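PDB 4ANO: ESSB from Geobacillus thermodenitrificans, which serves as an integral membrane component of the type VII secretion system, probably helping to build the export machinery, and is represented here by its cytoplasmic fragment. Local coordinates for residues A[50-55]-A[65-70]; A[106-111]-A[123-128]; A[175-180]-A[191-196]. One frame throughout, in Å; residues are numbered along the deposited sequence. Where two conformers were deposited one is given.

Contact 1: residues A[50-55]-A[65-70]; sequences PCIVRD and VVIKPP
Val53 and Lys68 form a hydrogen-bonded antiparallel pair, and both of their backbone bonds are made. Lys68 N gives a bond of 2.8 Å to Val53 O, while Val53 N reaches Lys68 O at a longer 3.1 Å. Two residues along, at the next hydrogen-bonded pair, Asp55 N bonds to Val66 O at 2.8 Å and Val66 N to Asp55 O at 2.9 Å. Between them Arg54 and Ile67 face each other as a non-hydrogen-bonded pair, with Arg54 CA directing a CA-H...O contact to Val66 O (3.3 Å).

On the Val53, Asp55, Val66 and Lys68 face, a salt bridge runs diagonally across the strands. The Lys68 chain bends at chi3 (-64°), which carries NZ past Val53 to meet Asp55 OD2 at 3.0 Å, nearly along the C-O axis; Val53 CG1 lies against Lys68 CE at 3.6 Å. Asp55 OD1 takes a second lysine, Lys46. Replacing Asp55 by an alanine removes the carboxylate, which would probably leave the Lys68 and Lys46 ammonium groups without that partner and the Lys68 chain freer to turn.

The other face is buried. Ile52 CG2 meets Ile67 CG2 at 3.5 Å and also lies over one face of the Arg54 guanidinium, nearer its margin than its centre. That cation is satisfied mainly beyond the hairpin: NE bonds to Leu126 O, and NH2 forms a salt bridge with Asp49 OD2. Past the paired residues, Cys51 and Ile52 rest on Pro69 and Pro70, rings that offer no backbone N-H.

The arrangement is a beta hairpin at the edge of a four-stranded antiparallel sheet, consistent with the small lobe of a protein-kinase-like fold.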
loop_
_atom_site.group_PDB
_atom_site.type_symbol
_atom_site.label_atom_id
_atom_site.label_comp_id
_atom_site.label_asym_id
_atom_site.label_seq_id
_atom_site.Cartn_x
_atom_site.Cartn_y
_atom_site.Cartn_z
ATOM N N PRO A 50 16.531 -0.674 1.371
ATOM C CA PRO A 50 17.530 -1.636 1.881
ATOM C C PRO A 50 16.969 -2.784 2.775
ATOM O O PRO A 50 17.639 -3.846 2.898
ATOM C CB PRO A 50 18.455 -0.740 2.666
ATOM C CG PRO A 50 17.517 0.397 3.243
ATOM C CD PRO A 50 16.339 0.511 2.202
ATOM N N CYS A 51 15.773 -2.612 3.346
ATOM C CA CYS A 51 15.231 -3.686 4.237
ATOM C C CYS A 51 14.744 -4.972 3.608
ATOM O O CYS A 51 14.969 -6.074 4.120
ATOM C CB CYS A 51 14.091 -3.088 5.072
ATOM S SG CYS A 51 14.795 -1.781 6.179
ATOM N N ILE A 52 14.178 -4.868 2.401
ATOM C CA ILE A 52 13.418 -6.003 1.869
ATOM C C ILE A 52 14.193 -6.471 0.687
ATOM O O ILE A 52 14.567 -5.649 -0.161
ATOM C CB ILE A 52 11.974 -5.538 1.430
ATOM C CG1 ILE A 52 11.148 -5.239 2.677
ATOM C CG2 ILE A 52 11.301 -6.660 0.646
ATOM C CD1 ILE A 52 9.799 -4.725 2.300
ATOM N N VAL A 53 14.529 -7.740 0.673
ATOM C CA VAL A 53 15.334 -8.352 -0.415
ATOM C C VAL A 53 14.309 -8.832 -1.492
ATOM O O VAL A 53 13.207 -9.304 -1.130
ATOM C CB VAL A 53 16.228 -9.497 0.145
ATOM C CG1 VAL A 53 16.770 -10.480 -0.993
ATOM C CG2 VAL A 53 17.446 -8.958 0.988
ATOM N N ARG A 54 14.649 -8.645 -2.784
ATOM C CA ARG A 54 13.846 -9.098 -3.928
ATOM C C ARG A 54 14.752 -9.828 -4.855
ATOM O O ARG A 54 15.773 -9.275 -5.255
ATOM C CB ARG A 54 13.184 -7.935 -4.699
ATOM C CG ARG A 54 12.242 -7.129 -3.836
ATOM C CD ARG A 54 11.441 -5.995 -4.571
ATOM N NE ARG A 54 10.653 -5.177 -3.592
ATOM C CZ ARG A 54 11.100 -4.483 -2.557
ATOM N NH1 ARG A 54 12.409 -4.374 -2.175
ATOM N NH2 ARG A 54 10.212 -3.886 -1.809
ATOM N N ASP A 55 14.424 -11.091 -5.138
ATOM C CA ASP A 55 15.206 -11.837 -6.108
ATOM C C ASP A 55 14.369 -11.987 -7.345
ATOM O O ASP A 55 13.168 -12.084 -7.225
ATOM C CB ASP A 55 15.553 -13.177 -5.543
ATOM C CG ASP A 55 16.560 -13.035 -4.408
ATOM O OD1 ASP A 55 17.602 -12.348 -4.614
ATOM O OD2 ASP A 55 16.309 -13.633 -3.352
ATOM N N VAL A 65 9.264 -12.844 -9.146
ATOM C CA VAL A 65 9.882 -11.959 -8.100
ATOM C C VAL A 65 9.588 -12.668 -6.747
ATOM O O VAL A 65 8.446 -13.006 -6.454
ATOM C CB VAL A 65 9.275 -10.535 -8.112
ATOM C CG1 VAL A 65 9.929 -9.570 -7.103
ATOM C CG2 VAL A 65 9.346 -9.933 -9.550
ATOM N N VAL A 66 10.641 -12.922 -6.020
ATOM C CA VAL A 66 10.582 -13.497 -4.713
ATOM C C VAL A 66 10.948 -12.369 -3.739
ATOM O O VAL A 66 12.027 -11.824 -3.861
ATOM C CB VAL A 66 11.655 -14.575 -4.589
ATOM C CG1 VAL A 66 11.657 -15.143 -3.164
ATOM C CG2 VAL A 66 11.425 -15.647 -5.635
ATOM N N ILE A 67 10.054 -12.079 -2.805
ATOM C CA ILE A 67 10.145 -10.889 -1.878
ATOM C C ILE A 67 10.239 -11.327 -0.426
ATOM O O ILE A 67 9.277 -11.936 0.120
ATOM C CB ILE A 67 8.917 -9.979 -2.059
ATOM C CG1 ILE A 67 8.782 -9.616 -3.563
ATOM C CG2 ILE A 67 9.054 -8.708 -1.164
ATOM C CD1 ILE A 67 7.429 -8.993 -4.040
ATOM N N LYS A 68 11.386 -11.007 0.180
ATOM C CA LYS A 68 11.714 -11.434 1.561
ATOM C C LYS A 68 11.989 -10.250 2.521
ATOM O O LYS A 68 13.163 -9.691 2.593
ATOM C CB LYS A 68 12.891 -12.366 1.471
ATOM C CG LYS A 68 12.669 -13.519 0.530
ATOM C CD LYS A 68 13.939 -14.364 0.385
ATOM C CE LYS A 68 15.116 -13.616 -0.252
ATOM N NZ LYS A 68 16.288 -14.525 -0.536
ATOM N N PRO A 69 10.953 -9.798 3.231
ATOM C CA PRO A 69 11.144 -8.788 4.261
ATOM C C PRO A 69 11.850 -9.364 5.470
ATOM O O PRO A 69 11.911 -10.591 5.625
ATOM C CB PRO A 69 9.733 -8.361 4.672
ATOM C CG PRO A 69 8.803 -9.308 3.961
ATOM C CD PRO A 69 9.557 -10.253 3.145
ATOM N N PRO A 70 12.392 -8.463 6.276
ATOM C CA PRO A 70 12.910 -8.887 7.633
ATOM C C PRO A 70 11.840 -9.715 8.376
ATOM O O PRO A 70 10.631 -9.386 8.323
ATOM C CB PRO A 70 13.131 -7.551 8.373
ATOM C CG PRO A 70 13.392 -6.513 7.206
ATOM C CD PRO A 70 12.329 -7.001 6.180
#

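Contact 2: residues A[106-111]-A[123-128]; sequences LIFIVC and PFFLHV
Val128 wedges its two methyls among Leu106, Ile107 and Phe108, forming the dense end of this buried contact. Its CG1 touches Leu106 CB at 3.9 Å and lies over one face of the Phe108 ring, while CG2 meets Phe108 CE1 at 3.8 Å. In the conformer given for Phe108, one of two deposited, its ring sits obliquely to that of Phe125, centroids 5.0 Å apart and planes at 43°. Phe108 CB lies over a face of the Phe125 ring. Further along, Val110 CG2 reaches Phe125 CE1 at 3.7 Å, and helix 84-98 packs on the same phenyl group.

Strand 106-107 pairs with 129-130 and strand 123-125 with 115-117, a topology consistent with the core of the large lobe in protein kinases.

The looser part lies at Ile109 and His127. Here the backbones stand apart and a water spans them, accepting from Ile109 N at 2.9 Å and donating to His127 O at 2.8 Å. The side chains barely meet: Ile109 CG2 comes to the edge of the imidazole, 4.1 Å from His127 CD2. With CG anti to the backbone N (chi1 174°), that ring extends to Pro135, whose carbonyl oxygen accepts from NE2.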
loop_
_atom_site.group_PDB
_atom_site.type_symbol
_atom_site.label_atom_id
_atom_site.label_comp_id
_atom_site.label_asym_id
_atom_site.label_seq_id
_atom_site.Cartn_x
_atom_site.Cartn_y
_atom_site.Cartn_z
ATOM N N LEU A 106 10.432 3.480 -10.720
ATOM C CA LEU A 106 9.604 2.623 -9.798
ATOM C C LEU A 106 8.172 3.145 -9.667
ATOM O O LEU A 106 7.968 4.361 -9.590
ATOM C CB LEU A 106 10.249 2.505 -8.412
ATOM C CG LEU A 106 11.635 1.918 -8.471
ATOM C CD1 LEU A 106 12.182 2.031 -6.998
ATOM C CD2 LEU A 106 11.603 0.477 -8.941
ATOM N N ILE A 107 7.170 2.278 -9.716
ATOM C CA ILE A 107 5.761 2.695 -9.659
ATOM C C ILE A 107 5.048 1.950 -8.563
ATOM O O ILE A 107 5.114 0.705 -8.522
ATOM C CB ILE A 107 5.045 2.485 -11.003
ATOM C CG1 ILE A 107 5.755 3.321 -12.108
ATOM C CG2 ILE A 107 3.546 2.815 -10.900
ATOM C CD1 ILE A 107 5.192 3.117 -13.565
ATOM N N PHE A 108 4.356 2.657 -7.673
ATOM C CA PHE A 108 3.808 1.995 -6.473
ATOM C C PHE A 108 2.330 1.624 -6.578
ATOM O O PHE A 108 1.546 2.378 -7.192
ATOM C CB PHE A 108 4.100 2.867 -5.244
ATOM C CG PHE A 108 5.582 2.984 -4.980
ATOM C CD1 PHE A 108 6.231 2.010 -4.260
ATOM C CD2 PHE A 108 6.333 4.025 -5.560
ATOM C CE1 PHE A 108 7.618 2.085 -4.045
ATOM C CE2 PHE A 108 7.732 4.105 -5.382
ATOM C CZ PHE A 108 8.366 3.145 -4.621
ATOM N N ILE A 109 2.008 0.404 -6.141
ATOM C CA ILE A 109 0.596 -0.082 -6.018
ATOM C C ILE A 109 0.307 -0.239 -4.538
ATOM O O ILE A 109 1.019 -0.981 -3.800
ATOM C CB ILE A 109 0.279 -1.363 -6.848
ATOM C CG1 ILE A 109 -1.119 -1.968 -6.480
ATOM C CG2 ILE A 109 1.388 -2.518 -6.682
ATOM C CD1 ILE A 109 -1.608 -2.924 -7.615
ATOM N N VAL A 110 -0.781 0.434 -4.077
ATOM C CA VAL A 110 -1.036 0.522 -2.648
ATOM C C VAL A 110 -2.283 -0.295 -2.292
ATOM O O VAL A 110 -3.412 -0.062 -2.767
ATOM C CB VAL A 110 -1.224 1.987 -2.195
ATOM C CG1 VAL A 110 -1.569 2.039 -0.712
ATOM C CG2 VAL A 110 0.035 2.804 -2.554
ATOM N N CYS A 111 -2.114 -1.295 -1.435
ATOM C CA CYS A 111 -3.219 -2.078 -0.924
ATOM C C CYS A 111 -2.693 -2.841 0.298
ATOM O O CYS A 111 -1.485 -2.969 0.414
ATOM C CB CYS A 111 -3.924 -2.927 -1.959
ATOM S SG CYS A 111 -2.695 -4.187 -2.638
ATOM N N PRO A 123 5.809 2.376 6.623
ATOM C CA PRO A 123 5.397 1.292 5.692
ATOM C C PRO A 123 6.401 0.994 4.614
ATOM O O PRO A 123 7.178 1.855 4.252
ATOM C CB PRO A 123 4.095 1.819 5.104
ATOM C CG PRO A 123 4.433 3.353 4.992
ATOM C CD PRO A 123 5.174 3.683 6.283
ATOM N N PHE A 124 6.429 -0.260 4.175
ATOM C CA PHE A 124 7.203 -0.731 3.064
ATOM C C PHE A 124 6.350 -1.521 2.120
ATOM O O PHE A 124 5.529 -2.316 2.507
ATOM C CB PHE A 124 8.350 -1.625 3.501
ATOM C CG PHE A 124 9.392 -0.906 4.289
ATOM C CD1 PHE A 124 9.095 -0.422 5.617
ATOM C CD2 PHE A 124 10.630 -0.613 3.727
ATOM C CE1 PHE A 124 10.090 0.319 6.352
ATOM C CE2 PHE A 124 11.592 0.119 4.442
ATOM C CZ PHE A 124 11.313 0.588 5.735
ATOM N N PHE A 125 6.618 -1.386 0.814
ATOM C CA PHE A 125 5.913 -2.169 -0.179
ATOM C C PHE A 125 6.600 -3.444 -0.478
ATOM O O PHE A 125 7.859 -3.492 -0.522
ATOM C CB PHE A 125 5.788 -1.368 -1.516
ATOM C CG PHE A 125 4.984 -0.173 -1.381
ATOM C CD1 PHE A 125 3.603 -0.275 -1.374
ATOM C CD2 PHE A 125 5.560 1.054 -1.203
ATOM C CE1 PHE A 125 2.814 0.823 -1.238
ATOM C CE2 PHE A 125 4.790 2.174 -1.004
ATOM C CZ PHE A 125 3.404 2.061 -0.992
ATOM N N LEU A 126 5.839 -4.486 -0.735
ATOM C CA LEU A 126 6.331 -5.710 -1.143
ATOM C C LEU A 126 6.643 -5.718 -2.630
ATOM O O LEU A 126 7.818 -5.742 -3.022
ATOM C CB LEU A 126 5.345 -6.845 -0.817
ATOM C CG LEU A 126 5.249 -7.036 0.715
ATOM C CD1 LEU A 126 4.026 -7.752 1.129
ATOM C CD2 LEU A 126 6.513 -7.794 1.195
ATOM N N HIS A 127 5.624 -5.691 -3.441
ATOM C CA HIS A 127 5.800 -5.647 -4.905
ATOM C C HIS A 127 5.842 -4.180 -5.403
ATOM O O HIS A 127 5.070 -3.360 -4.936
ATOM C CB HIS A 127 4.651 -6.312 -5.613
ATOM C CG HIS A 127 4.721 -6.147 -7.108
ATOM N ND1 HIS A 127 5.650 -6.791 -7.889
ATOM C CD2 HIS A 127 4.097 -5.273 -7.910
ATOM C CE1 HIS A 127 5.557 -6.365 -9.134
ATOM N NE2 HIS A 127 4.579 -5.472 -9.190
ATOM N N VAL A 128 6.748 -3.897 -6.360
ATOM C CA VAL A 128 6.809 -2.532 -6.962
ATOM C C VAL A 128 6.905 -2.731 -8.459
ATOM O O VAL A 128 7.476 -3.725 -8.927
ATOM C CB VAL A 128 8.077 -1.872 -6.441
ATOM C CG1 VAL A 128 8.232 -0.556 -7.056
ATOM C CG2 VAL A 128 7.973 -1.629 -4.852
HETATM O O HOH W 1 4.238 -0.723 -4.699
#

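Contact 3: residues A[175-180]-A[191-196]; sequences SPIAKE and LAVLEK
The ammonium nitrogen of Lys196 has two carboxylates for company, neither of them close: Glu180 OE2 stands 3.7 Å from Lys196 NZ, a long salt bridge across the contact, and Glu200, one turn on, adds a weak ion pair. With two positions modelled for this side chain, the long pairing is weak and doubtful in detail. Bends at chi3 and chi4 turn NZ back toward helix 176-183, where it also lies 3.5 Å from Ile177 CD1.

Helices 176-183 and 187-207 form an antiparallel helical hairpin. Their short segments run at 157° to each other, with axes 10.1 Å apart, and the surface they bury is modest at 220 Å².

Val193 makes the apolar half of the contact, its side chain aimed at the facing helix. Its CG1 meets Glu180 CB at 3.8 Å and Ile177 CG1 at 3.9 Å; the isoleucine and valine lie alongside each other, pointing opposite ways. CG2 instead rests on the backbone of the other helix, 3.7 Å from Glu180 O. Ile177 has CG1 roughly anti to its amide nitrogen (chi1 -156°), which extends the longer branch toward Val193 and Lys196. On another side of helix 187-207, Leu194 packs against helices 84-98 and 141-155.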
loop_
_atom_site.group_PDB
_atom_site.type_symbol
_atom_site.label_atom_id
_atom_site.label_comp_id
_atom_site.label_asym_id
_atom_site.label_seq_id
_atom_site.Cartn_x
_atom_site.Cartn_y
_atom_site.Cartn_z
ATOM N N SER A 175 -18.645 7.751 7.186
ATOM C CA SER A 175 -18.491 8.581 8.410
ATOM C C SER A 175 -17.932 10.008 8.104
ATOM O O SER A 175 -17.417 10.241 7.011
ATOM C CB SER A 175 -17.624 7.858 9.420
ATOM O OG SER A 175 -16.254 7.965 9.082
ATOM N N PRO A 176 -18.053 10.978 9.049
ATOM C CA PRO A 176 -17.631 12.352 8.655
ATOM C C PRO A 176 -16.160 12.525 8.137
ATOM O O PRO A 176 -15.958 13.056 7.031
ATOM C CB PRO A 176 -17.916 13.178 9.909
ATOM C CG PRO A 176 -19.067 12.461 10.524
ATOM C CD PRO A 176 -18.880 11.002 10.278
ATOM N N ILE A 177 -15.172 12.123 8.940
ATOM C CA ILE A 177 -13.761 12.167 8.490
ATOM C C ILE A 177 -13.491 11.275 7.272
ATOM O O ILE A 177 -12.725 11.649 6.367
ATOM C CB ILE A 177 -12.742 11.863 9.636
ATOM C CG1 ILE A 177 -11.355 12.488 9.299
ATOM C CG2 ILE A 177 -12.625 10.323 9.881
ATOM C CD1 ILE A 177 -11.161 13.950 9.889
ATOM N N ALA A 178 -14.088 10.084 7.247
ATOM C CA ALA A 178 -14.021 9.270 6.061
ATOM C C ALA A 178 -14.475 10.076 4.863
ATOM O O ALA A 178 -13.795 10.094 3.836
ATOM C CB ALA A 178 -14.846 8.015 6.214
ATOM N N LYS A 179 -15.595 10.801 5.027
ATOM C CA LYS A 179 -16.193 11.591 3.934
ATOM C C LYS A 179 -15.238 12.657 3.468
ATOM O O LYS A 179 -15.103 12.899 2.274
ATOM C CB LYS A 179 -17.538 12.261 4.358
ATOM C CG LYS A 179 -18.154 13.125 3.208
ATOM C CD LYS A 179 -19.377 13.957 3.608
ATOM C CE LYS A 179 -20.057 14.521 2.346
ATOM N NZ LYS A 179 -21.424 14.934 2.712
ATOM N N GLU A 180 -14.560 13.267 4.428
ATOM C CA GLU A 180 -13.529 14.231 4.152
ATOM C C GLU A 180 -12.401 13.589 3.369
ATOM O O GLU A 180 -11.868 14.176 2.417
ATOM C CB GLU A 180 -12.970 14.757 5.455
ATOM C CG GLU A 180 -13.781 15.916 6.005
ATOM C CD GLU A 180 -13.070 16.637 7.140
ATOM O OE1 GLU A 180 -12.031 17.289 6.870
ATOM O OE2 GLU A 180 -13.567 16.566 8.283
ATOM N N LEU A 191 -3.513 14.208 3.000
ATOM C CA LEU A 191 -2.606 14.437 4.128
ATOM C C LEU A 191 -3.147 15.516 5.095
ATOM O O LEU A 191 -3.141 15.304 6.315
ATOM C CB LEU A 191 -1.195 14.729 3.634
ATOM C CG LEU A 191 -0.158 14.914 4.737
ATOM C CD1 LEU A 191 0.085 13.565 5.359
ATOM C CD2 LEU A 191 1.143 15.461 4.184
ATOM N N ALA A 192 -3.694 16.625 4.582
ATOM C CA ALA A 192 -4.337 17.637 5.479
ATOM C C ALA A 192 -5.478 17.111 6.345
ATOM O O ALA A 192 -5.587 17.509 7.543
ATOM C CB ALA A 192 -4.827 18.808 4.669
ATOM N N VAL A 193 -6.313 16.229 5.766
ATOM C CA VAL A 193 -7.498 15.666 6.444
ATOM C C VAL A 193 -6.978 14.770 7.581
ATOM O O VAL A 193 -7.368 14.926 8.764
ATOM C CB VAL A 193 -8.435 14.831 5.491
ATOM C CG1 VAL A 193 -9.383 13.955 6.295
ATOM C CG2 VAL A 193 -9.239 15.792 4.453
ATOM N N LEU A 194 -6.041 13.888 7.246
ATOM C CA LEU A 194 -5.383 13.072 8.264
ATOM C C LEU A 194 -4.746 13.902 9.377
ATOM O O LEU A 194 -4.795 13.472 10.552
ATOM C CB LEU A 194 -4.351 12.116 7.690
ATOM C CG LEU A 194 -4.895 10.991 6.830
ATOM C CD1 LEU A 194 -3.772 10.312 6.100
ATOM C CD2 LEU A 194 -5.601 9.952 7.760
ATOM N N GLU A 195 -4.151 15.049 9.036
ATOM C CA GLU A 195 -3.441 15.793 10.056
ATOM C C GLU A 195 -4.401 16.369 11.065
ATOM O O GLU A 195 -4.135 16.352 12.266
ATOM C CB GLU A 195 -2.589 16.893 9.479
ATOM C CG GLU A 195 -1.352 17.085 10.365
ATOM C CD GLU A 195 -0.286 16.069 10.040
ATOM O OE1 GLU A 195 0.067 15.980 8.848
ATOM O OE2 GLU A 195 0.202 15.382 10.954
ATOM N N LYS A 196 -5.538 16.883 10.599
ATOM C CA LYS A 196 -6.541 17.381 11.548
ATOM C C LYS A 196 -7.099 16.224 12.389
ATOM O O LYS A 196 -7.396 16.393 13.604
ATOM C CB LYS A 196 -7.667 18.153 10.835
ATOM C CG LYS A 196 -8.546 18.966 11.781
ATOM C CD LYS A 196 -9.804 19.502 11.084
ATOM C CE LYS A 196 -11.058 18.677 11.398
ATOM N NZ LYS A 196 -10.985 17.321 10.762
#

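Contacts 1 and 2 touch, although their centres lie 12 Å apart. Besides the reach of Arg54 into contact 2, Ile52 CD1 packs on Phe124 CB at 3.6 Å and Ile67 CD1 on Leu126 O at 3.4 Å; the four-stranded sheet is thus joined directly to the segment 123-128. Contact 2 lies near the middle of the chain, its centre about 6 Å from the chain centre. Contact 3 stands apart, about 11 Å from contact 2 and 21 Å from contact 1 between nearest atoms, and across the chain centre from contact 1. A bound sodium ion lies about 11 Å from the Ile107 side chain, too far for direct coordination.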